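Local atomic coordinates of alpha-L-rhamnosidase (Klebsiella oxytoca, PDB entry 4XHC), a protein that hydrolyses terminal non-reducing alpha-L-rhamnose residues from alpha-L-rhamnosides as a family GH78 glycoside hydrolase, with the product sugar rhamnose bound in its pocket. Residues A[302-316]-A[371-385]. Residues are numbered along the deposited sequence; the frame is centred on the assembly and turned at random.
Sequences FDYSLFFVDVLYNYL and AQGVLIYCLQRAIWL. With RAM (alpha-L-rhamnopyranose), chain C.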
ATOM      1  N   PHE A 302      22.947 -27.659 -15.625  1.00 47.44           N
ATOM      2  CA  PHE A 302      24.153 -28.460 -15.812  1.00 46.47           C
ATOM      3  C   PHE A 302      25.395 -27.744 -15.291  1.00 46.41           C
ATOM      4  O   PHE A 302      26.177 -28.333 -14.543  1.00 47.37           O
ATOM      5  CB  PHE A 302      24.294 -28.772 -17.296  1.00 45.91           C
ATOM      6  CG  PHE A 302      25.460 -29.663 -17.651  1.00 47.40           C
ATOM      7  CD1 PHE A 302      25.358 -31.049 -17.559  1.00 47.73           C
ATOM      8  CD2 PHE A 302      26.632 -29.115 -18.159  1.00 46.92           C
ATOM      9  CE1 PHE A 302      26.411 -31.867 -17.935  1.00 48.53           C
ATOM     10  CE2 PHE A 302      27.689 -29.926 -18.523  1.00 47.94           C
ATOM     11  CZ  PHE A 302      27.579 -31.304 -18.413  1.00 49.13           C
ATOM     12  N   ASP A 303      25.562 -26.476 -15.664  1.00 45.80           N
ATOM     13  CA  ASP A 303      26.784 -25.735 -15.330  1.00 46.38           C
ATOM     14  C   ASP A 303      26.842 -25.315 -13.867  1.00 46.38           C
ATOM     15  O   ASP A 303      27.871 -25.491 -13.210  1.00 46.28           O
ATOM     16  CB  ASP A 303      27.046 -24.533 -16.275  1.00 46.91           C
ATOM     17  CG  ASP A 303      25.878 -23.544 -16.371  1.00 48.15           C
ATOM     18  OD1 ASP A 303      24.707 -23.921 -16.128  1.00 48.93           O
ATOM     19  OD2 ASP A 303      26.134 -22.380 -16.761  1.00 48.42           O
ATOM     20  N   TYR A 304      25.735 -24.789 -13.354  1.00 46.19           N
ATOM     21  CA  TYR A 304      25.662 -24.370 -11.953  1.00 45.59           C
ATOM     22  C   TYR A 304      25.872 -25.530 -10.980  1.00 47.46           C
ATOM     23  O   TYR A 304      26.490 -25.357  -9.928  1.00 50.19           O
ATOM     24  CB  TYR A 304      24.325 -23.673 -11.673  1.00 45.27           C
ATOM     25  CG  TYR A 304      24.266 -22.230 -12.126  1.00 43.72           C
ATOM     26  CD1 TYR A 304      25.072 -21.769 -13.163  1.00 42.69           C
ATOM     27  CD2 TYR A 304      23.385 -21.337 -11.539  1.00 42.84           C
ATOM     28  CE1 TYR A 304      25.022 -20.459 -13.574  1.00 42.67           C
ATOM     29  CE2 TYR A 304      23.325 -20.025 -11.963  1.00 42.21           C
ATOM     30  CZ  TYR A 304      24.145 -19.599 -12.981  1.00 41.70           C
ATOM     31  OH  TYR A 304      24.113 -18.298 -13.414  1.00 42.64           O
ATOM     32  N   SER A 305      25.371 -26.710 -11.330  1.00 47.19           N
ATOM     33  CA  SER A 305      25.628 -27.908 -10.531  1.00 49.09           C
ATOM     34  C   SER A 305      27.126 -28.212 -10.467  1.00 47.86           C
ATOM     35  O   SER A 305      27.684 -28.371  -9.391  1.00 46.51           O
ATOM     36  CB  SER A 305      24.865 -29.118 -11.088  1.00 49.89           C
ATOM     37  OG  SER A 305      25.464 -30.326 -10.659  1.00 50.26           O
ATOM     38  N   LEU A 306      27.766 -28.271 -11.628  1.00 47.48           N
ATOM     39  CA  LEU A 306      29.205 -28.517 -11.693  1.00 47.60           C
ATOM     40  C   LEU A 306      30.034 -27.451 -10.980  1.00 47.07           C
ATOM     41  O   LEU A 306      31.128 -27.742 -10.510  1.00 48.45           O
ATOM     42  CB  LEU A 306      29.668 -28.614 -13.143  1.00 47.56           C
ATOM     43  CG  LEU A 306      29.307 -29.919 -13.841  1.00 50.02           C
ATOM     44  CD1 LEU A 306      29.318 -29.743 -15.351  1.00 50.43           C
ATOM     45  CD2 LEU A 306      30.246 -31.040 -13.412  1.00 51.77           C
ATOM     46  N   PHE A 307      29.525 -26.222 -10.904  1.00 46.13           N
ATOM     47  CA  PHE A 307      30.258 -25.141 -10.258  1.00 46.40           C
ATOM     48  C   PHE A 307      30.373 -25.336  -8.753  1.00 46.59           C
ATOM     49  O   PHE A 307      31.242 -24.734  -8.127  1.00 47.29           O
ATOM     50  CB  PHE A 307      29.640 -23.765 -10.549  1.00 46.65           C
ATOM     51  CG  PHE A 307      29.825 -23.278 -11.969  1.00 45.99           C
ATOM     52  CD1 PHE A 307      30.965 -23.574 -12.697  1.00 46.75           C
ATOM     53  CD2 PHE A 307      28.862 -22.470 -12.553  1.00 46.79           C
ATOM     54  CE1 PHE A 307      31.115 -23.110 -13.994  1.00 47.85           C
ATOM     55  CE2 PHE A 307      29.012 -21.992 -13.846  1.00 46.48           C
ATOM     56  CZ  PHE A 307      30.139 -22.316 -14.569  1.00 46.67           C
ATOM     57  N   PHE A 308      29.527 -26.180  -8.177  1.00 46.20           N
ATOM     58  CA  PHE A 308      29.709 -26.566  -6.787  1.00 49.33           C
ATOM     59  C   PHE A 308      31.140 -27.057  -6.552  1.00 52.34           C
ATOM     60  O   PHE A 308      31.760 -26.743  -5.529  1.00 55.09           O
ATOM     61  CB  PHE A 308      28.716 -27.656  -6.386  1.00 50.18           C
ATOM     62  CG  PHE A 308      28.712 -27.957  -4.915  1.00 51.45           C
ATOM     63  CD1 PHE A 308      27.895 -27.240  -4.051  1.00 51.77           C
ATOM     64  CD2 PHE A 308      29.535 -28.945  -4.388  1.00 52.27           C
ATOM     65  CE1 PHE A 308      27.895 -27.512  -2.692  1.00 53.03           C
ATOM     66  CE2 PHE A 308      29.540 -29.218  -3.031  1.00 53.20           C
ATOM     67  CZ  PHE A 308      28.717 -28.503  -2.183  1.00 53.51           C
ATOM     68  N   VAL A 309      31.674 -27.806  -7.512  1.00 52.64           N
ATOM     69  CA  VAL A 309      33.025 -28.329  -7.390  1.00 55.56           C
ATOM     70  C   VAL A 309      34.039 -27.197  -7.343  1.00 56.58           C
ATOM     71  O   VAL A 309      34.942 -27.214  -6.495  1.00 58.01           O
ATOM     72  CB  VAL A 309      33.401 -29.258  -8.560  1.00 56.10           C
ATOM     73  CG1 VAL A 309      34.832 -29.762  -8.407  1.00 57.02           C
ATOM     74  CG2 VAL A 309      32.428 -30.423  -8.653  1.00 57.42           C
ATOM     75  N   ASP A 310      33.908 -26.227  -8.250  1.00 54.45           N
ATOM     76  CA  ASP A 310      34.912 -25.165  -8.329  1.00 55.92           C
ATOM     77  C   ASP A 310      34.825 -24.232  -7.113  1.00 57.19           C
ATOM     78  O   ASP A 310      35.855 -23.771  -6.614  1.00 59.47           O
ATOM     79  CB  ASP A 310      34.827 -24.385  -9.649  1.00 54.43           C
ATOM     80  CG  ASP A 310      36.068 -23.495  -9.902  1.00 55.29           C
ATOM     81  OD1 ASP A 310      37.229 -23.938  -9.714  1.00 55.89           O
ATOM     82  OD2 ASP A 310      35.873 -22.330 -10.293  1.00 52.54           O
ATOM     83  N   VAL A 311      33.615 -23.985  -6.614  1.00 55.38           N
ATOM     84  CA  VAL A 311      33.464 -23.175  -5.403  1.00 55.72           C
ATOM     85  C   VAL A 311      34.128 -23.860  -4.208  1.00 56.44           C
ATOM     86  O   VAL A 311      34.803 -23.201  -3.419  1.00 57.97           O
ATOM     87  CB  VAL A 311      31.986 -22.871  -5.066  1.00 54.68           C
ATOM     88  CG1 VAL A 311      31.895 -22.088  -3.762  1.00 55.50           C
ATOM     89  CG2 VAL A 311      31.335 -22.083  -6.194  1.00 53.04           C
ATOM     90  N   LEU A 312      33.922 -25.169  -4.073  1.00 55.55           N
ATOM     91  CA  LEU A 312      34.533 -25.926  -2.979  1.00 57.00           C
ATOM     92  C   LEU A 312      36.052 -25.914  -3.088  1.00 57.62           C
ATOM     93  O   LEU A 312      36.746 -25.733  -2.088  1.00 60.57           O
ATOM     94  CB  LEU A 312      34.024 -27.368  -2.957  1.00 57.13           C
ATOM     95  CG  LEU A 312      34.421 -28.232  -1.753  1.00 59.36           C
ATOM     96  CD1 LEU A 312      33.978 -27.617  -0.439  1.00 61.13           C
ATOM     97  CD2 LEU A 312      33.837 -29.631  -1.882  1.00 60.06           C
ATOM     98  N   TYR A 313      36.564 -26.088  -4.302  1.00 56.76           N
ATOM     99  CA  TYR A 313      38.006 -26.042  -4.533  1.00 57.91           C
ATOM    100  C   TYR A 313      38.600 -24.661  -4.179  1.00 58.38           C
ATOM    101  O   TYR A 313      39.593 -24.591  -3.443  1.00 59.08           O
ATOM    102  CB  TYR A 313      38.349 -26.453  -5.978  1.00 57.32           C
ATOM    103  CG  TYR A 313      39.797 -26.206  -6.334  1.00 58.31           C
ATOM    104  CD1 TYR A 313      40.804 -27.026  -5.837  1.00 60.43           C
ATOM    105  CD2 TYR A 313      40.164 -25.129  -7.147  1.00 57.74           C
ATOM    106  CE1 TYR A 313      42.136 -26.789  -6.143  1.00 62.58           C
ATOM    107  CE2 TYR A 313      41.491 -24.885  -7.465  1.00 59.43           C
ATOM    108  CZ  TYR A 313      42.469 -25.716  -6.960  1.00 61.87           C
ATOM    109  OH  TYR A 313      43.780 -25.466  -7.259  1.00 63.71           O
ATOM    110  N   ASN A 314      37.982 -23.577  -4.665  1.00 57.44           N
ATOM    111  CA  ASN A 314      38.461 -22.200  -4.368  1.00 58.12           C
ATOM    112  C   ASN A 314      38.379 -21.846  -2.874  1.00 58.40           C
ATOM    113  O   ASN A 314      39.223 -21.098  -2.360  1.00 57.42           O
ATOM    114  CB  ASN A 314      37.690 -21.135  -5.169  1.00 57.17           C
ATOM    115  CG  ASN A 314      37.883 -21.249  -6.681  1.00 56.98           C
ATOM    116  OD1 ASN A 314      38.944 -21.625  -7.171  1.00 58.91           O
ATOM    117  ND2 ASN A 314      36.841 -20.912  -7.427  1.00 56.27           N
ATOM    118  N   TYR A 315      37.357 -22.388  -2.198  1.00 57.56           N
ATOM    119  CA  TYR A 315      37.150 -22.186  -0.757  1.00 58.69           C
ATOM    120  C   TYR A 315      38.236 -22.871   0.067  1.00 60.74           C
ATOM    121  O   TYR A 315      38.710 -22.314   1.063  1.00 61.89           O
ATOM    122  CB  TYR A 315      35.766 -22.687  -0.304  1.00 58.54           C
ATOM    123  CG  TYR A 315      35.602 -22.677   1.205  1.00 60.88           C
ATOM    124  CD1 TYR A 315      35.371 -21.485   1.895  1.00 61.84           C
ATOM    125  CD2 TYR A 315      35.712 -23.853   1.947  1.00 62.64           C
ATOM    126  CE1 TYR A 315      35.245 -21.464   3.282  1.00 63.86           C
ATOM    127  CE2 TYR A 315      35.585 -23.840   3.335  1.00 65.24           C
ATOM    128  CZ  TYR A 315      35.353 -22.644   4.000  1.00 65.12           C
ATOM    129  OH  TYR A 315      35.228 -22.630   5.373  1.00 65.73           O
ATOM    130  N   LEU A 316      38.625 -24.075  -0.348  1.00 60.50           N
ATOM    131  CA  LEU A 316      39.731 -24.769   0.287  1.00 63.34           C
ATOM    132  C   LEU A 316      41.045 -23.991   0.130  1.00 64.82           C
ATOM    133  O   LEU A 316      41.768 -23.815   1.109  1.00 64.98           O
ATOM    134  CB  LEU A 316      39.873 -26.180  -0.284  1.00 64.64           C
ATOM    135  CG  LEU A 316      40.993 -27.051   0.304  1.00 67.58           C
ATOM    136  CD1 LEU A 316      40.812 -27.224   1.807  1.00 70.14           C
ATOM    137  CD2 LEU A 316      41.055 -28.399  -0.403  1.00 67.35           C
ATOM    138  N   ALA A 371      29.172 -25.979 -22.732  1.00 44.71           N
ATOM    139  CA  ALA A 371      28.910 -26.991 -21.712  1.00 45.64           C
ATOM    140  C   ALA A 371      30.015 -28.058 -21.653  1.00 47.04           C
ATOM    141  O   ALA A 371      30.414 -28.484 -20.573  1.00 47.72           O
ATOM    142  CB  ALA A 371      27.565 -27.649 -21.963  1.00 47.64           C
ATOM    143  N   GLN A 372      30.510 -28.481 -22.808  1.00 47.87           N
ATOM    144  CA  GLN A 372      31.630 -29.408 -22.857  1.00 49.53           C
ATOM    145  C   GLN A 372      32.827 -28.818 -22.111  1.00 48.97           C
ATOM    146  O   GLN A 372      33.505 -29.519 -21.355  1.00 52.04           O
ATOM    147  CB  GLN A 372      32.004 -29.706 -24.312  1.00 50.76           C
ATOM    148  CG  GLN A 372      33.125 -30.729 -24.501  1.00 53.32           C
ATOM    149  CD  GLN A 372      32.675 -32.174 -24.384  1.00 54.44           C
ATOM    150  OE1 GLN A 372      31.488 -32.471 -24.328  1.00 55.36           O
ATOM    151  NE2 GLN A 372      33.634 -33.088 -24.404  1.00 57.52           N
ATOM    152  N   GLY A 373      33.089 -27.534 -22.335  1.00 46.45           N
ATOM    153  CA  GLY A 373      34.187 -26.844 -21.678  1.00 46.30           C
ATOM    154  C   GLY A 373      33.986 -26.722 -20.179  1.00 46.54           C
ATOM    155  O   GLY A 373      34.930 -26.838 -19.404  1.00 46.85           O
ATOM    156  N   VAL A 374      32.756 -26.486 -19.751  1.00 46.44           N
ATOM    157  CA  VAL A 374      32.496 -26.365 -18.325  1.00 47.58           C
ATOM    158  C   VAL A 374      32.729 -27.709 -17.638  1.00 49.19           C
ATOM    159  O   VAL A 374      33.282 -27.767 -16.545  1.00 53.12           O
ATOM    160  CB  VAL A 374      31.080 -25.821 -18.052  1.00 47.23           C
ATOM    161  CG1 VAL A 374      30.715 -25.956 -16.578  1.00 46.95           C
ATOM    162  CG2 VAL A 374      30.992 -24.360 -18.481  1.00 46.45           C
ATOM    163  N   LEU A 375      32.324 -28.784 -18.293  1.00 48.76           N
ATOM    164  CA  LEU A 375      32.521 -30.118 -17.755  1.00 49.77           C
ATOM    165  C   LEU A 375      34.004 -30.415 -17.561  1.00 51.02           C
ATOM    166  O   LEU A 375      34.418 -30.887 -16.505  1.00 51.83           O
ATOM    167  CB  LEU A 375      31.892 -31.160 -18.690  1.00 50.37           C
ATOM    168  CG  LEU A 375      32.068 -32.622 -18.287  1.00 50.86           C
ATOM    169  CD1 LEU A 375      31.541 -32.851 -16.879  1.00 50.61           C
ATOM    170  CD2 LEU A 375      31.361 -33.519 -19.287  1.00 51.77           C
ATOM    171  N   ILE A 376      34.796 -30.138 -18.589  1.00 51.34           N
ATOM    172  CA  ILE A 376      36.237 -30.392 -18.547  1.00 51.58           C
ATOM    173  C   ILE A 376      36.927 -29.506 -17.505  1.00 51.45           C
ATOM    174  O   ILE A 376      37.844 -29.942 -16.818  1.00 52.76           O
ATOM    175  CB  ILE A 376      36.878 -30.161 -19.930  1.00 51.70           C
ATOM    176  CG1 ILE A 376      36.376 -31.217 -20.918  1.00 51.91           C
ATOM    177  CG2 ILE A 376      38.400 -30.206 -19.838  1.00 53.43           C
ATOM    178  CD1 ILE A 376      36.692 -30.905 -22.363  1.00 52.11           C
ATOM    179  N   TYR A 377      36.479 -28.261 -17.401  1.00 51.08           N
ATOM    180  CA  TYR A 377      37.010 -27.320 -16.417  1.00 52.02           C
ATOM    181  C   TYR A 377      36.778 -27.820 -14.993  1.00 53.26           C
ATOM    182  O   TYR A 377      37.685 -27.778 -14.157  1.00 53.26           O
ATOM    183  CB  TYR A 377      36.353 -25.940 -16.601  1.00 50.92           C
ATOM    184  CG  TYR A 377      36.889 -24.865 -15.686  1.00 50.30           C
ATOM    185  CD1 TYR A 377      36.321 -24.645 -14.444  1.00 50.47           C
ATOM    186  CD2 TYR A 377      37.964 -24.063 -16.070  1.00 50.60           C
ATOM    187  CE1 TYR A 377      36.813 -23.667 -13.600  1.00 52.05           C
ATOM    188  CE2 TYR A 377      38.460 -23.082 -15.239  1.00 51.23           C
ATOM    189  CZ  TYR A 377      37.880 -22.889 -14.003  1.00 52.70           C
ATOM    190  OH  TYR A 377      38.353 -21.924 -13.154  1.00 54.52           O
ATOM    191  N   CYS A 378      35.563 -28.299 -14.729  1.00 53.49           N
ATOM    192  CA  CYS A 378      35.172 -28.709 -13.378  1.00 54.24           C
ATOM    193  C   CYS A 378      35.662 -30.122 -13.023  1.00 53.73           C
ATOM    194  O   CYS A 378      36.003 -30.406 -11.873  1.00 53.79           O
ATOM    195  CB  CYS A 378      33.658 -28.545 -13.188  1.00 54.76           C
ATOM    196  SG  CYS A 378      33.114 -26.801 -13.129  1.00 60.35           S
ATOM    197  N   LEU A 379      35.754 -30.995 -14.014  1.00 53.37           N
ATOM    198  CA  LEU A 379      36.390 -32.297 -13.802  1.00 54.06           C
ATOM    199  C   LEU A 379      37.835 -32.134 -13.330  1.00 54.63           C
ATOM    200  O   LEU A 379      38.272 -32.818 -12.419  1.00 55.91           O
ATOM    201  CB  LEU A 379      36.351 -33.122 -15.077  1.00 53.98           C
ATOM    202  CG  LEU A 379      36.839 -34.553 -14.940  1.00 57.06           C
ATOM    203  CD1 LEU A 379      36.053 -35.301 -13.882  1.00 58.20           C
ATOM    204  CD2 LEU A 379      36.722 -35.262 -16.275  1.00 59.25           C
ATOM    205  N   GLN A 380      38.568 -31.210 -13.940  1.00 54.60           N
ATOM    206  CA  GLN A 380      39.947 -30.916 -13.525  1.00 56.09           C
ATOM    207  C   GLN A 380      40.044 -30.570 -12.036  1.00 55.04           C
ATOM    208  O   GLN A 380      40.952 -31.025 -11.354  1.00 55.78           O
ATOM    209  CB  GLN A 380      40.512 -29.770 -14.379  1.00 56.09           C
ATOM    210  CG  GLN A 380      41.951 -29.348 -14.084  1.00 57.24           C
ATOM    211  CD  GLN A 380      42.961 -30.441 -14.355  1.00 57.63           C
ATOM    212  OE1 GLN A 380      43.562 -30.488 -15.425  1.00 58.75           O
ATOM    213  NE2 GLN A 380      43.141 -31.330 -13.398  1.00 58.28           N
ATOM    214  N   ARG A 381      39.107 -29.768 -11.543  1.00 54.23           N
ATOM    215  CA  ARG A 381      39.092 -29.408 -10.128  1.00 55.42           C
ATOM    216  C   ARG A 381      38.649 -30.579  -9.266  1.00 55.36           C
ATOM    217  O   ARG A 381      39.128 -30.730  -8.145  1.00 57.66           O
ATOM    218  CB  ARG A 381      38.200 -28.191  -9.856  1.00 55.62           C
ATOM    219  CG  ARG A 381      38.891 -26.851 -10.058  1.00 56.42           C
ATOM    220  CD  ARG A 381      38.879 -26.450 -11.516  1.00 56.99           C
ATOM    221  NE  ARG A 381      39.823 -25.376 -11.804  1.00 59.56           N
ATOM    222  CZ  ARG A 381      40.273 -25.080 -13.024  1.00 59.62           C
ATOM    223  NH1 ARG A 381      39.870 -25.761 -14.090  1.00 59.49           N
ATOM    224  NH2 ARG A 381      41.139 -24.097 -13.183  1.00 59.85           N
ATOM    225  N   ALA A 382      37.733 -31.399  -9.777  1.00 53.40           N
ATOM    226  CA  ALA A 382      37.356 -32.635  -9.085  1.00 54.37           C
ATOM    227  C   ALA A 382      38.555 -33.589  -8.898  1.00 56.83           C
ATOM    228  O   ALA A 382      38.629 -34.317  -7.915  1.00 57.03           O
ATOM    229  CB  ALA A 382      36.229 -33.336  -9.829  1.00 53.64           C
ATOM    230  N   ILE A 383      39.492 -33.575  -9.840  1.00 58.03           N
ATOM    231  CA  ILE A 383      40.707 -34.376  -9.729  1.00 61.23           C
ATOM    232  C   ILE A 383      41.579 -33.838  -8.606  1.00 62.93           C
ATOM    233  O   ILE A 383      42.097 -34.607  -7.792  1.00 65.08           O
ATOM    234  CB  ILE A 383      41.506 -34.386 -11.045  1.00 62.24           C
ATOM    235  CG1 ILE A 383      40.748 -35.177 -12.102  1.00 63.06           C
ATOM    236  CG2 ILE A 383      42.886 -35.003 -10.855  1.00 65.13           C
ATOM    237  CD1 ILE A 383      41.223 -34.906 -13.514  1.00 63.50           C
ATOM    238  N   TRP A 384      41.746 -32.521  -8.554  1.00 61.51           N
ATOM    239  CA  TRP A 384      42.591 -31.932  -7.528  1.00 62.79           C
ATOM    240  C   TRP A 384      42.032 -32.222  -6.129  1.00 64.50           C
ATOM    241  O   TRP A 384      42.798 -32.504  -5.189  1.00 65.66           O
ATOM    242  CB  TRP A 384      42.784 -30.430  -7.773  1.00 60.96           C
ATOM    243  CG  TRP A 384      43.626 -30.129  -8.995  1.00 59.90           C
ATOM    244  CD1 TRP A 384      44.634 -30.900  -9.509  1.00 61.50           C
ATOM    245  CD2 TRP A 384      43.554 -28.964  -9.827  1.00 57.87           C
ATOM    246  NE1 TRP A 384      45.185 -30.294 -10.611  1.00 60.82           N
ATOM    247  CE2 TRP A 384      44.541 -29.104 -10.830  1.00 59.12           C
ATOM    248  CE3 TRP A 384      42.754 -27.812  -9.822  1.00 56.17           C
ATOM    249  CZ2 TRP A 384      44.746 -28.137 -11.825  1.00 57.96           C
ATOM    250  CZ3 TRP A 384      42.959 -26.852 -10.815  1.00 55.62           C
ATOM    251  CH2 TRP A 384      43.951 -27.023 -11.800  1.00 55.93           C
ATOM    252  N   LEU A 385      40.707 -32.184  -6.006  1.00 63.30           N
ATOM    253  CA  LEU A 385      40.050 -32.527  -4.746  1.00 65.49           C
ATOM    254  C   LEU A 385      40.179 -34.021  -4.454  1.00 67.56           C
ATOM    255  O   LEU A 385      40.468 -34.418  -3.322  1.00 68.66           O
ATOM    256  CB  LEU A 385      38.573 -32.128  -4.772  1.00 64.22           C
ATOM    257  CG  LEU A 385      38.262 -30.631  -4.690  1.00 63.75           C
ATOM    258  CD1 LEU A 385      36.793 -30.378  -4.993  1.00 61.97           C
ATOM    259  CD2 LEU A 385      38.618 -30.066  -3.324  1.00 65.67           C
TER
HETATM  260  C1  RAM C 900      18.946 -14.803 -13.591  1.00 42.92           C
HETATM  261  C2  RAM C 900      19.917 -13.912 -12.841  1.00 43.00           C
HETATM  262  C3  RAM C 900      20.917 -14.745 -12.061  1.00 44.08           C
HETATM  263  C4  RAM C 900      21.370 -15.915 -12.919  1.00 44.03           C
HETATM  264  C5  RAM C 900      20.193 -16.854 -13.123  1.00 45.45           C
HETATM  265  C6  RAM C 900      20.227 -17.575 -14.447  1.00 47.24           C
HETATM  266  O1  RAM C 900      17.691 -14.259 -13.476  1.00 43.00           O
HETATM  267  O2  RAM C 900      20.611 -13.158 -13.822  1.00 43.68           O
HETATM  268  O3  RAM C 900      22.047 -13.958 -11.682  1.00 46.08           O
HETATM  269  O4  RAM C 900      22.415 -16.623 -12.277  1.00 43.03           O
HETATM  270  O5  RAM C 900      18.951 -16.120 -13.053  1.00 45.97           O
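L385 enters helix 302-316 as a knob, its side chain set in the hole formed by V309, L312, Y313 and L316. The two helices belong to the six-hairpin glycosidase domain, an (alpha/alpha)6 barrel as in other GH78 enzymes, and run roughly parallel, 37° apart, with their axes 8.6 Å from each other at closest approach. L385 CD1 lies 4.0 Å from V309 CG1, while its other branch, CD2, meets L316 CD2 coming from the opposite direction. The Y313 ring meets W384 and R381. W384 CE3 lies over one face of it, 3.6 Å from Y313 CZ; the pair is oblique, its planes 37° apart. With chi1 at -85°, R381 CG stands anti to its carbonyl carbon and 3.6 Å from Y313 CD2. Near the middle, C378 fits against L306 and F307, its sulfur 3.9 Å from F307 CD1 in an oblique sulfur-aromatic contact. A long salt bridge joins D310 OD1 to R381 NE at 3.6 Å, by charge alone, the oxygen being far from the guanidinium plane; D310 also pairs with R251 of helix 247-259. The CB bond of Y304 points away from helix 371-385, and its OH donates a hydrogen bond to O4 of the bound rhamnose at 2.6 Å, the sugar oxygen lying at the ring edge.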